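Local structure of proabylysin (Pyrococcus abyssi, 4JIU) at residues V33-G38 against A63-E68; V19-R24 against I40-A45. The protein probably hydrolyses peptide bonds as a small soluble zinc metallopeptidase of the minigluzincin group, here in its zymogen form. The protein carries 1 engineered substitution. One frame throughout, in Å; residues are numbered along the deposited sequence. Where two conformers were deposited one is given.

Contact 1. Residues V33-G38 against A63-E68. With ZN (zinc ion), chain B.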
ATOM      1  N   VAL A  33       3.464  -0.374   7.624  1.00  9.90           N
ATOM      2  CA  VAL A  33       2.303  -0.409   8.494  1.00  9.49           C
ATOM      3  C   VAL A  33       2.706  -0.622   9.943  1.00  9.69           C
ATOM      4  O   VAL A  33       3.770  -1.111  10.290  1.00 10.73           O
ATOM      5  CB  VAL A  33       1.294  -1.508   8.111  1.00 10.56           C
ATOM      6  CG1 VAL A  33       0.828  -1.277   6.667  1.00 13.45           C
ATOM      7  CG2 VAL A  33       1.804  -2.898   8.336  1.00 11.55           C
ATOM      8  N   SER A  34       1.721  -0.312  10.800  1.00 10.86           N
ATOM      9  CA  SER A  34       1.665  -0.818  12.165  1.00 10.08           C
ATOM     10  C   SER A  34       0.407  -1.712  12.290  1.00  9.74           C
ATOM     11  O   SER A  34      -0.723  -1.207  12.153  1.00 10.50           O
ATOM     12  CB  SER A  34       1.548   0.268  13.222  1.00 10.96           C
ATOM     13  OG  SER A  34       1.313  -0.275  14.498  1.00 11.69           O
ATOM     14  N   PHE A  35       0.651  -2.999  12.488  1.00 10.39           N
ATOM     15  CA  PHE A  35      -0.431  -3.929  12.784  1.00 10.53           C
ATOM     16  C   PHE A  35      -1.082  -3.609  14.114  1.00 11.13           C
ATOM     17  O   PHE A  35      -2.308  -3.702  14.304  1.00 12.63           O
ATOM     18  CB  PHE A  35       0.083  -5.377  12.801  1.00 11.33           C
ATOM     19  CG  PHE A  35       0.749  -5.844  11.528  1.00 10.42           C
ATOM     20  CD1 PHE A  35       2.097  -5.625  11.344  1.00 11.13           C
ATOM     21  CD2 PHE A  35       0.045  -6.469  10.529  1.00 11.69           C
ATOM     22  CE1 PHE A  35       2.727  -6.047  10.186  1.00 11.79           C
ATOM     23  CE2 PHE A  35       0.662  -6.914   9.366  1.00 12.72           C
ATOM     24  CZ  PHE A  35       1.964  -6.664   9.223  1.00 12.70           C
ATOM     25  N   LYS A  36      -0.246  -3.247  15.090  1.00 10.88           N
ATOM     26  CA  LYS A  36      -0.709  -2.984  16.453  1.00 12.55           C
ATOM     27  C   LYS A  36      -1.666  -1.823  16.507  1.00 12.52           C
ATOM     28  O   LYS A  36      -2.721  -1.877  17.132  1.00 15.86           O
ATOM     29  CB  LYS A  36       0.525  -2.752  17.332  1.00 15.47           C
ATOM     30  CG  LYS A  36       0.238  -2.477  18.793  1.00 19.08           C
ATOM     31  CD  LYS A  36       1.508  -2.525  19.635  1.00 22.91           C
ATOM     32  CE  LYS A  36       1.268  -2.597  21.120  1.00 32.97           C
ATOM     33  NZ  LYS A  36       2.574  -2.497  21.860  1.00 37.39           N
ATOM     34  N   TYR A  37      -1.304  -0.736  15.825  1.00 12.08           N
ATOM     35  CA  TYR A  37      -2.040   0.517  15.908  1.00 12.31           C
ATOM     36  C   TYR A  37      -2.934   0.795  14.709  1.00 12.34           C
ATOM     37  O   TYR A  37      -3.742   1.724  14.726  1.00 14.75           O
ATOM     38  CB  TYR A  37      -1.093   1.701  16.133  1.00 12.44           C
ATOM     39  CG  TYR A  37      -0.356   1.548  17.441  1.00 13.68           C
ATOM     40  CD1 TYR A  37       1.045   1.461  17.471  1.00 14.50           C
ATOM     41  CD2 TYR A  37      -1.029   1.524  18.653  1.00 15.83           C
ATOM     42  CE1 TYR A  37       1.697   1.323  18.683  1.00 19.15           C
ATOM     43  CE2 TYR A  37      -0.389   1.394  19.856  1.00 21.54           C
ATOM     44  CZ  TYR A  37       0.980   1.302  19.850  1.00 19.45           C
ATOM     45  OH  TYR A  37       1.651   1.171  21.028  1.00 25.67           O
ATOM     46  N   GLY A  38      -2.814  -0.003  13.635  1.00 11.61           N
ATOM     47  CA  GLY A  38      -3.685   0.209  12.506  1.00 11.56           C
ATOM     48  C   GLY A  38      -3.346   1.499  11.763  1.00 10.76           C
ATOM     49  O   GLY A  38      -4.209   2.357  11.553  1.00 12.79           O
ATOM     50  N   ALA A  63      -3.294  -4.669   2.456  1.00  9.55           N
ATOM     51  CA  ALA A  63      -3.252  -6.103   2.346  1.00  9.42           C
ATOM     52  C   ALA A  63      -2.425  -6.728   3.448  1.00  9.34           C
ATOM     53  O   ALA A  63      -2.775  -7.789   3.982  1.00 10.27           O
ATOM     54  CB  ALA A  63      -2.754  -6.531   0.961  1.00 10.21           C
ATOM     55  N   HIS A  64      -1.339  -6.080   3.853  1.00  8.81           N
ATOM     56  CA  HIS A  64      -0.556  -6.566   5.004  1.00  8.88           C
ATOM     57  C   HIS A  64      -1.441  -6.613   6.229  1.00  9.56           C
ATOM     58  O   HIS A  64      -1.491  -7.580   6.979  1.00 10.79           O
ATOM     59  CB  HIS A  64       0.657  -5.684   5.267  1.00  9.73           C
ATOM     60  CG  HIS A  64       1.836  -6.005   4.426  1.00  9.32           C
ATOM     61  ND1 HIS A  64       2.452  -7.249   4.483  1.00  9.93           N
ATOM     62  CD2 HIS A  64       2.550  -5.260   3.552  1.00  9.38           C
ATOM     63  CE1 HIS A  64       3.474  -7.220   3.628  1.00  9.82           C
ATOM     64  NE2 HIS A  64       3.574  -6.029   3.027  1.00  9.85           N
ATOM     65  N   LEU A  65      -2.143  -5.524   6.486  1.00  9.71           N
ATOM     66  CA  LEU A  65      -2.980  -5.391   7.658  1.00 10.58           C
ATOM     67  C   LEU A  65      -4.109  -6.415   7.612  1.00 11.05           C
ATOM     68  O   LEU A  65      -4.388  -7.084   8.633  1.00 13.79           O
ATOM     69  CB  LEU A  65      -3.554  -3.984   7.762  1.00 11.05           C
ATOM     70  CG  LEU A  65      -2.563  -2.901   8.130  1.00 11.86           C
ATOM     71  CD1 LEU A  65      -3.269  -1.525   8.050  1.00 14.49           C
ATOM     72  CD2 LEU A  65      -1.935  -3.093   9.474  1.00 12.99           C
ATOM     73  N   LYS A  66      -4.789  -6.543   6.495  1.00 11.30           N
ATOM     74  CA  LYS A  66      -5.927  -7.452   6.400  1.00 11.54           C
ATOM     75  C   LYS A  66      -5.524  -8.909   6.491  1.00 11.51           C
ATOM     76  O   LYS A  66      -6.181  -9.697   7.138  1.00 13.20           O
ATOM     77  CB  LYS A  66      -6.659  -7.183   5.121  1.00 12.47           C
ATOM     78  CG  LYS A  66      -7.988  -7.968   5.080  0.65 11.19           C
ATOM     79  CD  LYS A  66      -8.702  -7.559   3.782  0.65 15.81           C
ATOM     80  CE  LYS A  66     -10.140  -8.027   3.791  0.65 17.84           C
ATOM     81  NZ  LYS A  66     -10.129  -9.516   3.623  0.65 20.59           N
ATOM     82  N   ALA A  67      -4.491  -9.291   5.743  1.00 11.27           N
ATOM     83  CA  ALA A  67      -3.981 -10.652   5.771  1.00 12.12           C
ATOM     84  C   ALA A  67      -3.213 -10.963   7.030  1.00 12.28           C
ATOM     85  O   ALA A  67      -2.889 -12.140   7.272  1.00 14.84           O
ATOM     86  CB  ALA A  67      -3.159 -10.924   4.507  1.00 13.37           C
ATOM     87  N   GLU A  68      -2.878  -9.979   7.843  1.00 12.14           N
ATOM     88  CA  GLU A  68      -2.246 -10.110   9.141  1.00 13.35           C
ATOM     89  C   GLU A  68      -0.901 -10.798   9.015  1.00 11.64           C
ATOM     90  O   GLU A  68      -0.530 -11.709   9.729  1.00 14.38           O
ATOM     91  CB  GLU A  68      -3.164 -10.799  10.162  1.00 15.38           C
ATOM     92  CG  GLU A  68      -4.441  -9.968  10.430  1.00 18.05           C
ATOM     93  CD  GLU A  68      -5.287 -10.556  11.517  1.00 25.20           C
ATOM     94  OE1 GLU A  68      -5.490 -11.779  11.438  1.00 35.21           O
ATOM     95  OE2 GLU A  68      -5.798  -9.861  12.408  1.00 35.25           O
TER
HETATM   96 ZN    ZN B 201       4.878  -5.667   1.560  0.96 10.19          ZN
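The last turn of helix 51-67, the HExxH zinc-binding helix, packs against the end of strand 31-34 and the turn after it, with His64 and Leu65 meeting Val33, Ser34 and Phe35. Leu65 works mainly through one branch: its CD2 sits 3.5 Å from the backbone O of Ser34 and 3.7 Å from CA of Phe35. Leu65 CD2 also lies 3.8 Å from Val33 CB, and the Val33 and Leu65 side chains pass alongside each other in opposite directions. Phe35 has CG anti to its carbonyl carbon (chi1 -57°), which turns the ring back toward the helix end. There the ring uses its edge: Phe35 CE2 stands 3.3 Å from His64 O, an oxygen close to the ring plane, where the slightly positive rim would probably suit it. One ring face takes Val33 CG2, 3.7 Å above the plane and offset toward the rim, while Leu65 CD2 approaches obliquely, 4.1 Å from Phe35 CD2. Edge and face contacts together probably limit the rotation of the ring. The strand side turns in an ST motif, Tyr37 N donating to Ser34 OG over 3.0 Å with an N-H...O angle of 158°.

On the helix side His64 leads to the metal. His64 NE2 binds the zinc ion at 2.0 Å, and His60, His72 and Val105 O complete the site; coordination by the last residue of the chain is consistent with a zymogen. The hydrogen bond between His64 ND1 and Thr69 O makes that carbonyl a second-shell group that probably helps to hold the imidazole's orientation. His64 O, besides meeting Phe35, also accepts from Thr69 N in the Schellman motif that ends the helix. The arrangement is that of an HExxH metallopeptidase site, its second zinc histidine one turn before the helix terminus.

Contact 2. Residues V19-R24 against I40-A45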
ATOM      1  N   VAL A  19      -8.129   2.643   9.790  1.00 12.20           N
ATOM      2  CA  VAL A  19      -6.685   2.742   9.498  1.00 11.69           C
ATOM      3  C   VAL A  19      -6.362   4.207   9.285  1.00 11.85           C
ATOM      4  O   VAL A  19      -7.049   4.904   8.527  1.00 13.49           O
ATOM      5  CB  VAL A  19      -6.384   1.872   8.251  1.00 12.27           C
ATOM      6  CG1 VAL A  19      -4.941   2.116   7.836  1.00 15.70           C
ATOM      7  CG2 VAL A  19      -6.673   0.428   8.545  1.00 14.09           C
ATOM      8  N   LYS A  20      -5.315   4.662   9.916  1.00 11.75           N
ATOM      9  CA  LYS A  20      -4.859   6.029   9.830  1.00 12.64           C
ATOM     10  C   LYS A  20      -3.625   6.120   8.948  1.00 12.66           C
ATOM     11  O   LYS A  20      -2.703   5.335   9.126  1.00 15.02           O
ATOM     12  CB  LYS A  20      -4.539   6.589  11.225  1.00 13.91           C
ATOM     13  CG  LYS A  20      -5.601   6.403  12.247  1.00 16.21           C
ATOM     14  CD  LYS A  20      -6.930   7.042  11.896  1.00 19.14           C
ATOM     15  CE  LYS A  20      -7.979   6.716  12.991  1.00 23.71           C
ATOM     16  NZ  LYS A  20      -9.285   7.312  12.636  1.00 36.99           N
ATOM     17  N   VAL A  21      -3.608   7.103   8.094  1.00 13.20           N
ATOM     18  CA  VAL A  21      -2.457   7.370   7.240  1.00 13.37           C
ATOM     19  C   VAL A  21      -1.619   8.504   7.837  1.00 14.74           C
ATOM     20  O   VAL A  21      -2.155   9.567   8.200  1.00 19.66           O
ATOM     21  CB  VAL A  21      -2.861   7.683   5.789  1.00 17.18           C
ATOM     22  CG1 VAL A  21      -1.621   8.019   4.970  1.00 20.76           C
ATOM     23  CG2 VAL A  21      -3.548   6.503   5.139  1.00 19.84           C
ATOM     24  N   ARG A  22      -0.343   8.296   7.974  1.00 12.53           N
ATOM     25  CA  ARG A  22       0.613   9.274   8.434  1.00 15.49           C
ATOM     26  C   ARG A  22       1.643   9.493   7.376  1.00 17.02           C
ATOM     27  O   ARG A  22       2.068   8.567   6.704  1.00 16.96           O
ATOM     28  CB  ARG A  22       1.345   8.782   9.696  1.00 22.23           C
ATOM     29  CG  ARG A  22       0.485   9.136  10.882  1.00 29.21           C
ATOM     30  CD  ARG A  22      -0.335   7.905  11.257  1.00 29.94           C
ATOM     31  NE  ARG A  22      -0.767   8.321  12.586  1.00 34.36           N
ATOM     32  CZ  ARG A  22       0.127   8.319  13.603  1.00 33.38           C
ATOM     33  NH1 ARG A  22      -0.302   8.727  14.775  1.00 24.15           N
ATOM     34  NH2 ARG A  22       1.391   7.902  13.454  1.00 35.12           N
ATOM     35  N   ILE A  23       2.043  10.735   7.200  1.00 14.88           N
ATOM     36  CA  ILE A  23       3.108  11.062   6.268  1.00 15.67           C
ATOM     37  C   ILE A  23       4.341  11.391   7.070  1.00 15.16           C
ATOM     38  O   ILE A  23       4.289  12.330   7.888  1.00 19.55           O
ATOM     39  CB  ILE A  23       2.657  12.220   5.385  1.00 17.93           C
ATOM     40  CG1 ILE A  23       1.254  12.055   4.826  1.00 17.53           C
ATOM     41  CG2 ILE A  23       3.722  12.453   4.311  1.00 20.15           C
ATOM     42  CD1 ILE A  23       1.110  10.823   3.984  1.00 17.32           C
ATOM     43  N   ARG A  24       5.441  10.684   6.883  1.00 13.18           N
ATOM     44  CA  ARG A  24       6.655  10.873   7.651  1.00 13.67           C
ATOM     45  C   ARG A  24       7.829  10.534   6.766  1.00 13.03           C
ATOM     46  O   ARG A  24       7.722   9.573   6.002  1.00 14.07           O
ATOM     47  CB  ARG A  24       6.739   9.910   8.856  1.00 16.42           C
ATOM     48  CG  ARG A  24       5.638  10.054   9.853  1.00 19.66           C
ATOM     49  CD  ARG A  24       5.869  11.182  10.819  1.00 20.59           C
ATOM     50  NE  ARG A  24       4.902  11.134  11.910  1.00 25.46           N
ATOM     51  CZ  ARG A  24       3.624  11.483  11.870  1.00 27.94           C
ATOM     52  NH1 ARG A  24       3.187  11.941  10.712  1.00 26.09           N
ATOM     53  NH2 ARG A  24       2.839  11.381  12.955  1.00 26.51           N
ATOM     54  N   ILE A  40      -0.868   3.270   8.437  1.00  9.20           N
ATOM     55  CA  ILE A  40      -0.016   3.208   7.246  1.00  9.15           C
ATOM     56  C   ILE A  40       0.820   4.484   7.246  1.00  9.95           C
ATOM     57  O   ILE A  40       0.232   5.566   7.281  1.00 11.79           O
ATOM     58  CB  ILE A  40      -0.814   3.083   5.955  1.00 10.00           C
ATOM     59  CG1 ILE A  40      -1.712   1.846   5.918  1.00 10.36           C
ATOM     60  CG2 ILE A  40       0.161   3.191   4.779  1.00 11.35           C
ATOM     61  CD1 ILE A  40      -2.708   1.792   4.794  1.00 11.93           C
ATOM     62  N   THR A  41       2.131   4.363   7.250  1.00 10.28           N
ATOM     63  CA  THR A  41       3.016   5.522   7.157  1.00 10.87           C
ATOM     64  C   THR A  41       3.633   5.556   5.788  1.00 11.26           C
ATOM     65  O   THR A  41       4.159   4.553   5.295  1.00 12.20           O
ATOM     66  CB  THR A  41       4.078   5.416   8.257  1.00 12.42           C
ATOM     67  OG1 THR A  41       3.449   5.385   9.547  1.00 13.85           O
ATOM     68  CG2 THR A  41       4.983   6.637   8.215  1.00 15.16           C
ATOM     69  N   LEU A  42       3.560   6.735   5.143  1.00 11.94           N
ATOM     70  CA  LEU A  42       4.019   6.953   3.807  1.00 11.38           C
ATOM     71  C   LEU A  42       5.101   8.028   3.838  1.00 11.50           C
ATOM     72  O   LEU A  42       4.909   9.070   4.479  1.00 12.31           O
ATOM     73  CB  LEU A  42       2.913   7.502   2.899  1.00 13.01           C
ATOM     74  CG  LEU A  42       1.610   6.662   2.853  1.00 12.30           C
ATOM     75  CD1 LEU A  42       0.576   7.455   2.079  1.00 15.24           C
ATOM     76  CD2 LEU A  42       1.892   5.287   2.301  1.00 12.76           C
ATOM     77  N   ASP A  43       6.138   7.827   3.087  1.00 11.78           N
ATOM     78  CA  ASP A  43       7.136   8.882   2.844  1.00 12.35           C
ATOM     79  C   ASP A  43       6.508   9.970   1.991  1.00 12.47           C
ATOM     80  O   ASP A  43       5.690   9.656   1.135  1.00 13.61           O
ATOM     81  CB  ASP A  43       8.341   8.294   2.147  1.00 13.80           C
ATOM     82  CG  ASP A  43       9.452   9.291   1.991  1.00 15.52           C
ATOM     83  OD1 ASP A  43       9.452  10.009   0.967  1.00 17.45           O
ATOM     84  OD2 ASP A  43      10.310   9.382   2.895  1.00 15.92           O
ATOM     85  N   PRO A  44       6.830  11.256   2.211  1.00 13.20           N
ATOM     86  CA  PRO A  44       6.217  12.295   1.414  1.00 14.37           C
ATOM     87  C   PRO A  44       6.368  12.118  -0.089  1.00 16.20           C
ATOM     88  O   PRO A  44       5.505  12.621  -0.851  1.00 17.69           O
ATOM     89  CB  PRO A  44       6.950  13.567   1.876  1.00 17.37           C
ATOM     90  CG  PRO A  44       7.513  13.253   3.203  1.00 17.91           C
ATOM     91  CD  PRO A  44       7.683  11.764   3.271  1.00 13.77           C
ATOM     92  N   ALA A  45       7.398  11.417  -0.547  1.00 16.39           N
ATOM     93  CA  ALA A  45       7.514  11.210  -1.991  1.00 20.24           C
ATOM     94  C   ALA A  45       6.334  10.460  -2.594  1.00 17.21           C
ATOM     95  O   ALA A  45       6.021  10.605  -3.791  1.00 19.84           O
ATOM     96  CB  ALA A  45       8.810  10.459  -2.225  1.00 26.00           C
TER
HETATM   97  O   HOH W   1       3.545   6.710  11.846  1.00 30.33           O
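The guanidinium of Arg22 has Arg24 NH2 above one face, 3.8 Å from the plane and offset toward the rim, and at its edge, in plane, a water that links it to Thr41. Arg22 NH2 donates to this water over 2.9 Å, and the water lies 2.7 Å from Thr41 OG1. Arg24 turns its own guanidinium back, Arg24 NH1 donating to Ile23 O at 3.1 Å from 58° out of the carbonyl plane. Thr41 CG2 meanwhile rests against CB and CG of Arg24.

Underneath is a parallel pair, strands 20-23 and 40-42, whose directions differ by 24°. Ile40 N and Leu42 N donate to Lys20 O and Arg22 O, and Arg22 N and Arg24 N donate to Ile40 O and Leu42 O. Val21, Ile23, Ile40 and Leu42 share one face, helix 2-13 lying on Val21, Ile40 and Leu42, helix 51-67 on Ile40 and Leu42. Val21 CG1 meets Leu42 CD1 at 3.7 Å. With Ile23 CG1 anti to the carbonyl carbon (chi1 -46°), Ile23 CD1 lies 3.9 Å from Leu42 CD1 and Ile23 CG2 4.0 Å from Pro44 CG. Replacing Ile23 with an alanine would probably leave Leu42 CD1 and the Pro44 ring without these neighbours and open a gap between them. Past the strand, Asp43 OD1 accepts from Ala45 N in an Asx turn, while Asp43 OD2 forms a salt bridge with Arg102 and accepts a hydrogen bond from Leu26 N.

From the N terminus the four segments come in the order 19-24, 33-38, 40-45 and 63-68. Contact 2 joins the first to the third, closing a loop of 15 residues that contains strand 31-34; contact 1 joins the second to the fourth across 24 residues, so the two loops cross rather than nest. Strand 39-42 lies between 20-23, its parallel neighbour, and 31-34, its antiparallel one. Contact 2 pairs strands 20-23 and 39-42, and contact 1 ties the opposite edge strand, 31-34, to the zinc-binding helix. They touch at Gly38 O and Lys20 N, 3.0 Å apart and probably hydrogen-bonded, and where Leu65 CD1 packs on Val19 CG2.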